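Local structure of inactive glucansucrase (Lactobacillus reuteri, 5JBD) at residues Y565-L576 with N606-V617. The protein is a glycoside hydrolase family 70 protein built round a barrel of the TIM type and carrying a calcium ion. Sequence-based numbering, arbitrary orientation.
Sequences YRNLIDTTENGL and NPYVSGYLGVWV
W616 lies across N567 in an antiparallel pair of strands, 565-571 against 612-617, interrupted by a classic beta bulge and set within an antiparallel sheet where 537-542 pairs with 612-618 as well. The indole offers one face to the asparagine: N567 CB is 3.4 Å from W616 CZ3, and the amide plane is turned 25° from the ring. At the bulge L568 and I569 both face V615, whose O takes weak bonds from both their amide nitrogens; on return, V615 N gives I569 O a bond of 2.9 Å. L568 and V615 run side by side, L568 CD2 3.8 Å from V615 CG1. Helix 483-496 packs its A492 against L568 and its L489 against I569.

Further along, Y612 OH comes 2.7 Å from D570 OD1, the carboxylate standing at right angles to the ring. That carboxylate is held by N567 ND2, reaching D570 OD2 on its anti side, and by S583 and N585. T571 has OG1 beside its own backbone N (chi1 -54°), which brings it to a lone pair of L613 O at 2.7 Å, while CG2 meets V609 tip to tip.

Past the strand, residues 572-575 form a turn with an ST motif and rest on N606. N606 CB sits 3.3 Å from E573 O, and N606 OD1 accepts two backbone bonds, one from Y608 N in the carbonyl plane and the other from V609 N, 41° above it.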
ATOM      1  N   TYR A 565      37.558 -17.266 -18.916  1.00 28.58           N
ATOM      2  CA  TYR A 565      36.444 -16.829 -18.068  1.00 28.70           C
ATOM      3  C   TYR A 565      36.849 -16.854 -16.602  1.00 30.92           C
ATOM      4  O   TYR A 565      37.540 -17.775 -16.154  1.00 30.79           O
ATOM      5  CB  TYR A 565      35.205 -17.706 -18.321  1.00 28.54           C
ATOM      6  CG  TYR A 565      34.490 -17.274 -19.563  1.00 26.88           C
ATOM      7  CD1 TYR A 565      34.923 -17.683 -20.809  1.00 26.62           C
ATOM      8  CD2 TYR A 565      33.436 -16.361 -19.488  1.00 26.15           C
ATOM      9  CE1 TYR A 565      34.298 -17.252 -21.955  1.00 26.76           C
ATOM     10  CE2 TYR A 565      32.801 -15.912 -20.628  1.00 26.08           C
ATOM     11  CZ  TYR A 565      33.234 -16.357 -21.856  1.00 26.00           C
ATOM     12  OH  TYR A 565      32.605 -15.929 -22.982  1.00 26.87           O
ATOM     13  N   ARG A 566      36.426 -15.832 -15.869  1.00 29.80           N
ATOM     14  CA  ARG A 566      36.694 -15.725 -14.451  1.00 32.60           C
ATOM     15  C   ARG A 566      35.555 -16.340 -13.649  1.00 30.01           C
ATOM     16  O   ARG A 566      34.378 -16.130 -13.955  1.00 30.60           O
ATOM     17  CB  ARG A 566      36.859 -14.242 -14.056  1.00 37.07           C
ATOM     18  CG  ARG A 566      37.242 -14.047 -12.594  1.00 42.40           C
ATOM     19  CD  ARG A 566      37.775 -12.648 -12.320  1.00 47.59           C
ATOM     20  NE  ARG A 566      36.723 -11.621 -12.319  1.00 49.14           N
ATOM     21  CZ  ARG A 566      36.077 -11.149 -11.241  1.00 55.00           C
ATOM     22  NH1 ARG A 566      36.323 -11.605 -10.008  1.00 59.86           N
ATOM     23  NH2 ARG A 566      35.160 -10.196 -11.394  1.00 53.70           N
ATOM     24  N   ASN A 567      35.925 -17.046 -12.590  1.00 28.91           N
ATOM     25  CA  ASN A 567      34.990 -17.655 -11.657  1.00 28.32           C
ATOM     26  C   ASN A 567      34.483 -16.570 -10.704  1.00 28.50           C
ATOM     27  O   ASN A 567      35.037 -16.361  -9.616  1.00 28.77           O
ATOM     28  CB  ASN A 567      35.715 -18.771 -10.884  1.00 29.44           C
ATOM     29  CG  ASN A 567      34.778 -19.651 -10.085  1.00 30.29           C
ATOM     30  OD1 ASN A 567      33.613 -19.343  -9.905  1.00 29.49           O
ATOM     31  ND2 ASN A 567      35.307 -20.777  -9.594  1.00 32.01           N
ATOM     32  N   LEU A 568      33.423 -15.884 -11.111  1.00 29.24           N
ATOM     33  CA  LEU A 568      32.883 -14.769 -10.323  1.00 28.30           C
ATOM     34  C   LEU A 568      32.295 -15.219  -8.990  1.00 29.64           C
ATOM     35  O   LEU A 568      32.582 -14.624  -7.946  1.00 31.28           O
ATOM     36  CB  LEU A 568      31.808 -14.023 -11.106  1.00 29.30           C
ATOM     37  CG  LEU A 568      31.339 -12.694 -10.483  1.00 29.68           C
ATOM     38  CD1 LEU A 568      32.328 -11.591 -10.812  1.00 30.56           C
ATOM     39  CD2 LEU A 568      29.964 -12.328 -11.001  1.00 30.01           C
ATOM     40  N   ILE A 569      31.428 -16.223  -9.040  1.00 27.97           N
ATOM     41  CA  ILE A 569      30.846 -16.830  -7.842  1.00 27.84           C
ATOM     42  C   ILE A 569      30.836 -18.343  -8.031  1.00 27.49           C
ATOM     43  O   ILE A 569      30.436 -18.822  -9.083  1.00 26.38           O
ATOM     44  CB  ILE A 569      29.390 -16.373  -7.592  1.00 27.34           C
ATOM     45  CG1 ILE A 569      29.309 -14.844  -7.464  1.00 28.55           C
ATOM     46  CG2 ILE A 569      28.818 -17.054  -6.342  1.00 27.33           C
ATOM     47  CD1 ILE A 569      27.899 -14.307  -7.324  1.00 28.53           C
ATOM     48  N   ASP A 570      31.239 -19.076  -6.995  1.00 28.28           N
ATOM     49  CA  ASP A 570      31.144 -20.539  -6.964  1.00 28.37           C
ATOM     50  C   ASP A 570      30.657 -20.949  -5.570  1.00 28.42           C
ATOM     51  O   ASP A 570      30.749 -20.168  -4.616  1.00 27.31           O
ATOM     52  CB  ASP A 570      32.505 -21.174  -7.297  1.00 29.62           C
ATOM     53  CG  ASP A 570      32.394 -22.575  -7.944  1.00 29.46           C
ATOM     54  OD1 ASP A 570      31.327 -23.223  -7.874  1.00 28.97           O
ATOM     55  OD2 ASP A 570      33.411 -23.039  -8.508  1.00 31.38           O
ATOM     56  N   THR A 571      30.125 -22.164  -5.462  1.00 28.30           N
ATOM     57  CA  THR A 571      29.567 -22.667  -4.203  1.00 28.40           C
ATOM     58  C   THR A 571      30.612 -23.513  -3.452  1.00 29.35           C
ATOM     59  O   THR A 571      31.346 -24.286  -4.073  1.00 30.56           O
ATOM     60  CB  THR A 571      28.274 -23.472  -4.463  1.00 27.75           C
ATOM     61  OG1 THR A 571      27.351 -22.665  -5.214  1.00 26.73           O
ATOM     62  CG2 THR A 571      27.613 -23.892  -3.182  1.00 27.89           C
ATOM     63  N   THR A 572      30.644 -23.363  -2.121  1.00 29.78           N
ATOM     64  CA  THR A 572      31.485 -24.177  -1.213  1.00 30.37           C
ATOM     65  C   THR A 572      30.590 -24.877  -0.195  1.00 31.41           C
ATOM     66  O   THR A 572      29.397 -24.583  -0.106  1.00 28.87           O
ATOM     67  CB  THR A 572      32.499 -23.313  -0.427  1.00 30.89           C
ATOM     68  OG1 THR A 572      31.788 -22.460   0.480  1.00 31.80           O
ATOM     69  CG2 THR A 572      33.359 -22.479  -1.367  1.00 30.26           C
ATOM     70  N   GLU A 573      31.161 -25.789   0.602  1.00 34.29           N
ATOM     71  CA  GLU A 573      30.360 -26.508   1.610  1.00 35.72           C
ATOM     72  C   GLU A 573      29.673 -25.560   2.601  1.00 35.50           C
ATOM     73  O   GLU A 573      28.534 -25.814   3.005  1.00 36.98           O
ATOM     74  CB  GLU A 573      31.203 -27.560   2.368  1.00 38.46           C
ATOM     75  CG  GLU A 573      31.686 -28.744   1.519  1.00 41.10           C
ATOM     76  CD  GLU A 573      30.585 -29.568   0.848  1.00 42.27           C
ATOM     77  OE1 GLU A 573      29.443 -29.649   1.370  1.00 42.95           O
ATOM     78  OE2 GLU A 573      30.876 -30.163  -0.216  1.00 44.90           O
ATOM     79  N   ASN A 574      30.352 -24.471   2.965  1.00 35.43           N
ATOM     80  CA  ASN A 574      29.823 -23.489   3.934  1.00 37.25           C
ATOM     81  C   ASN A 574      29.091 -22.282   3.336  1.00 34.34           C
ATOM     82  O   ASN A 574      28.247 -21.689   4.019  1.00 33.53           O
ATOM     83  CB  ASN A 574      30.944 -22.994   4.857  1.00 39.73           C
ATOM     84  CG  ASN A 574      31.485 -24.091   5.750  1.00 43.09           C
ATOM     85  OD1 ASN A 574      30.781 -25.054   6.093  1.00 41.56           O
ATOM     86  ND2 ASN A 574      32.749 -23.956   6.129  1.00 46.46           N
ATOM     87  N   GLY A 575      29.382 -21.926   2.085  1.00 32.45           N
ATOM     88  CA  GLY A 575      28.711 -20.767   1.474  1.00 31.32           C
ATOM     89  C   GLY A 575      29.096 -20.527   0.032  1.00 30.34           C
ATOM     90  O   GLY A 575      28.972 -21.433  -0.808  1.00 28.59           O
ATOM     91  N   LEU A 576      29.547 -19.304  -0.252  1.00 29.37           N
ATOM     92  CA  LEU A 576      29.971 -18.885  -1.593  1.00 29.33           C
ATOM     93  C   LEU A 576      31.415 -18.418  -1.523  1.00 30.02           C
ATOM     94  O   LEU A 576      31.858 -17.974  -0.465  1.00 30.83           O
ATOM     95  CB  LEU A 576      29.103 -17.724  -2.081  1.00 29.24           C
ATOM     96  CG  LEU A 576      27.608 -17.990  -2.241  1.00 29.07           C
ATOM     97  CD1 LEU A 576      26.868 -16.697  -2.558  1.00 28.37           C
ATOM     98  CD2 LEU A 576      27.371 -19.023  -3.332  1.00 29.25           C
ATOM     99  N   ASN A 606      23.813 -25.161   2.394  1.00 31.75           N
ATOM    100  CA  ASN A 606      24.362 -24.178   3.335  1.00 31.11           C
ATOM    101  C   ASN A 606      23.422 -22.953   3.372  1.00 29.97           C
ATOM    102  O   ASN A 606      22.430 -22.933   2.630  1.00 28.83           O
ATOM    103  CB  ASN A 606      25.825 -23.878   2.966  1.00 31.14           C
ATOM    104  CG  ASN A 606      25.969 -23.150   1.648  1.00 31.20           C
ATOM    105  OD1 ASN A 606      25.311 -22.133   1.407  1.00 30.28           O
ATOM    106  ND2 ASN A 606      26.872 -23.636   0.801  1.00 30.77           N
ATOM    107  N   PRO A 607      23.709 -21.938   4.221  1.00 29.34           N
ATOM    108  CA  PRO A 607      22.748 -20.837   4.314  1.00 28.92           C
ATOM    109  C   PRO A 607      22.507 -20.054   3.009  1.00 27.92           C
ATOM    110  O   PRO A 607      21.432 -19.466   2.853  1.00 26.65           O
ATOM    111  CB  PRO A 607      23.366 -19.923   5.395  1.00 30.36           C
ATOM    112  CG  PRO A 607      24.233 -20.830   6.208  1.00 31.43           C
ATOM    113  CD  PRO A 607      24.810 -21.771   5.190  1.00 31.22           C
ATOM    114  N   TYR A 608      23.493 -20.073   2.110  1.00 27.20           N
ATOM    115  CA  TYR A 608      23.471 -19.329   0.862  1.00 27.44           C
ATOM    116  C   TYR A 608      22.897 -20.136  -0.313  1.00 26.97           C
ATOM    117  O   TYR A 608      22.208 -19.562  -1.152  1.00 25.72           O
ATOM    118  CB  TYR A 608      24.896 -18.865   0.516  1.00 28.47           C
ATOM    119  CG  TYR A 608      25.493 -17.966   1.586  1.00 29.36           C
ATOM    120  CD1 TYR A 608      25.309 -16.592   1.539  1.00 29.90           C
ATOM    121  CD2 TYR A 608      26.214 -18.496   2.675  1.00 31.66           C
ATOM    122  CE1 TYR A 608      25.830 -15.755   2.523  1.00 30.33           C
ATOM    123  CE2 TYR A 608      26.736 -17.665   3.667  1.00 32.32           C
ATOM    124  CZ  TYR A 608      26.531 -16.295   3.581  1.00 33.14           C
ATOM    125  OH  TYR A 608      27.030 -15.452   4.535  1.00 33.96           O
ATOM    126  N   VAL A 609      23.170 -21.445  -0.353  1.00 26.88           N
ATOM    127  CA  VAL A 609      22.834 -22.320  -1.496  1.00 27.05           C
ATOM    128  C   VAL A 609      22.226 -23.652  -1.020  1.00 28.26           C
ATOM    129  O   VAL A 609      22.771 -24.315  -0.122  1.00 28.06           O
ATOM    130  CB  VAL A 609      24.082 -22.611  -2.368  1.00 27.47           C
ATOM    131  CG1 VAL A 609      23.736 -23.506  -3.566  1.00 27.77           C
ATOM    132  CG2 VAL A 609      24.742 -21.319  -2.830  1.00 27.46           C
ATOM    133  N   SER A 610      21.076 -24.002  -1.603  1.00 26.47           N
ATOM    134  CA  SER A 610      20.442 -25.303  -1.465  1.00 26.05           C
ATOM    135  C   SER A 610      20.240 -25.858  -2.873  1.00 25.96           C
ATOM    136  O   SER A 610      19.188 -25.639  -3.503  1.00 25.90           O
ATOM    137  CB  SER A 610      19.116 -25.155  -0.736  1.00 25.76           C
ATOM    138  OG  SER A 610      18.521 -26.417  -0.500  1.00 25.49           O
ATOM    139  N   GLY A 611      21.255 -26.567  -3.346  1.00 25.92           N
ATOM    140  CA  GLY A 611      21.413 -26.906  -4.761  1.00 26.85           C
ATOM    141  C   GLY A 611      22.794 -26.472  -5.232  1.00 25.99           C
ATOM    142  O   GLY A 611      23.802 -26.900  -4.661  1.00 26.22           O
ATOM    143  N   TYR A 612      22.847 -25.599  -6.233  1.00 25.19           N
ATOM    144  CA  TYR A 612      24.127 -25.090  -6.737  1.00 24.54           C
ATOM    145  C   TYR A 612      23.986 -23.687  -7.288  1.00 23.64           C
ATOM    146  O   TYR A 612      22.945 -23.350  -7.868  1.00 23.02           O
ATOM    147  CB  TYR A 612      24.680 -26.005  -7.832  1.00 24.64           C
ATOM    148  CG  TYR A 612      26.052 -25.572  -8.360  1.00 24.93           C
ATOM    149  CD1 TYR A 612      27.214 -25.800  -7.620  1.00 25.04           C
ATOM    150  CD2 TYR A 612      26.174 -24.892  -9.584  1.00 24.43           C
ATOM    151  CE1 TYR A 612      28.459 -25.383  -8.082  1.00 24.93           C
ATOM    152  CE2 TYR A 612      27.412 -24.473 -10.055  1.00 23.69           C
ATOM    153  CZ  TYR A 612      28.553 -24.728  -9.307  1.00 25.50           C
ATOM    154  OH  TYR A 612      29.784 -24.318  -9.785  1.00 25.54           O
ATOM    155  N   LEU A 613      25.053 -22.888  -7.143  1.00 23.95           N
ATOM    156  CA  LEU A 613      25.174 -21.583  -7.806  1.00 24.17           C
ATOM    157  C   LEU A 613      26.579 -21.406  -8.362  1.00 24.95           C
ATOM    158  O   LEU A 613      27.569 -21.592  -7.639  1.00 28.27           O
ATOM    159  CB  LEU A 613      24.844 -20.416  -6.844  1.00 24.15           C
ATOM    160  CG  LEU A 613      24.989 -18.993  -7.432  1.00 24.34           C
ATOM    161  CD1 LEU A 613      24.102 -18.793  -8.669  1.00 23.36           C
ATOM    162  CD2 LEU A 613      24.700 -17.935  -6.378  1.00 23.81           C
ATOM    163  N   GLY A 614      26.666 -21.044  -9.643  1.00 23.02           N
ATOM    164  CA  GLY A 614      27.936 -20.657 -10.258  1.00 23.21           C
ATOM    165  C   GLY A 614      27.735 -19.524 -11.252  1.00 22.75           C
ATOM    166  O   GLY A 614      26.746 -19.520 -11.976  1.00 24.00           O
ATOM    167  N   VAL A 615      28.677 -18.585 -11.313  1.00 22.33           N
ATOM    168  CA  VAL A 615      28.621 -17.493 -12.287  1.00 23.06           C
ATOM    169  C   VAL A 615      29.989 -17.240 -12.929  1.00 23.49           C
ATOM    170  O   VAL A 615      31.006 -17.096 -12.204  1.00 24.37           O
ATOM    171  CB  VAL A 615      28.094 -16.197 -11.635  1.00 23.32           C
ATOM    172  CG1 VAL A 615      27.917 -15.104 -12.698  1.00 25.00           C
ATOM    173  CG2 VAL A 615      26.787 -16.473 -10.912  1.00 22.00           C
ATOM    174  N   TRP A 616      30.005 -17.167 -14.263  1.00 22.64           N
ATOM    175  CA  TRP A 616      31.237 -16.972 -15.055  1.00 24.30           C
ATOM    176  C   TRP A 616      31.129 -15.737 -15.930  1.00 24.79           C
ATOM    177  O   TRP A 616      30.099 -15.537 -16.584  1.00 24.94           O
ATOM    178  CB  TRP A 616      31.506 -18.191 -15.956  1.00 25.75           C
ATOM    179  CG  TRP A 616      31.739 -19.432 -15.144  1.00 26.77           C
ATOM    180  CD1 TRP A 616      30.807 -20.318 -14.721  1.00 26.92           C
ATOM    181  CD2 TRP A 616      32.984 -19.866 -14.599  1.00 28.85           C
ATOM    182  NE1 TRP A 616      31.392 -21.301 -13.960  1.00 28.46           N
ATOM    183  CE2 TRP A 616      32.733 -21.045 -13.869  1.00 28.38           C
ATOM    184  CE3 TRP A 616      34.299 -19.367 -14.658  1.00 30.63           C
ATOM    185  CZ2 TRP A 616      33.743 -21.744 -13.199  1.00 29.86           C
ATOM    186  CZ3 TRP A 616      35.310 -20.069 -13.991  1.00 30.95           C
ATOM    187  CH2 TRP A 616      35.020 -21.240 -13.265  1.00 30.03           C
ATOM    188  N   VAL A 617      32.192 -14.930 -15.957  1.00 24.16           N
ATOM    189  CA  VAL A 617      32.274 -13.750 -16.836  1.00 25.00           C
ATOM    190  C   VAL A 617      33.630 -13.665 -17.534  1.00 24.69           C
ATOM    191  O   VAL A 617      34.621 -14.165 -17.007  1.00 25.13           O
ATOM    192  CB  VAL A 617      32.013 -12.420 -16.074  1.00 24.76           C
ATOM    193  CG1 VAL A 617      30.595 -12.396 -15.528  1.00 24.91           C
ATOM    194  CG2 VAL A 617      33.025 -12.182 -14.960  1.00 25.38           C
TER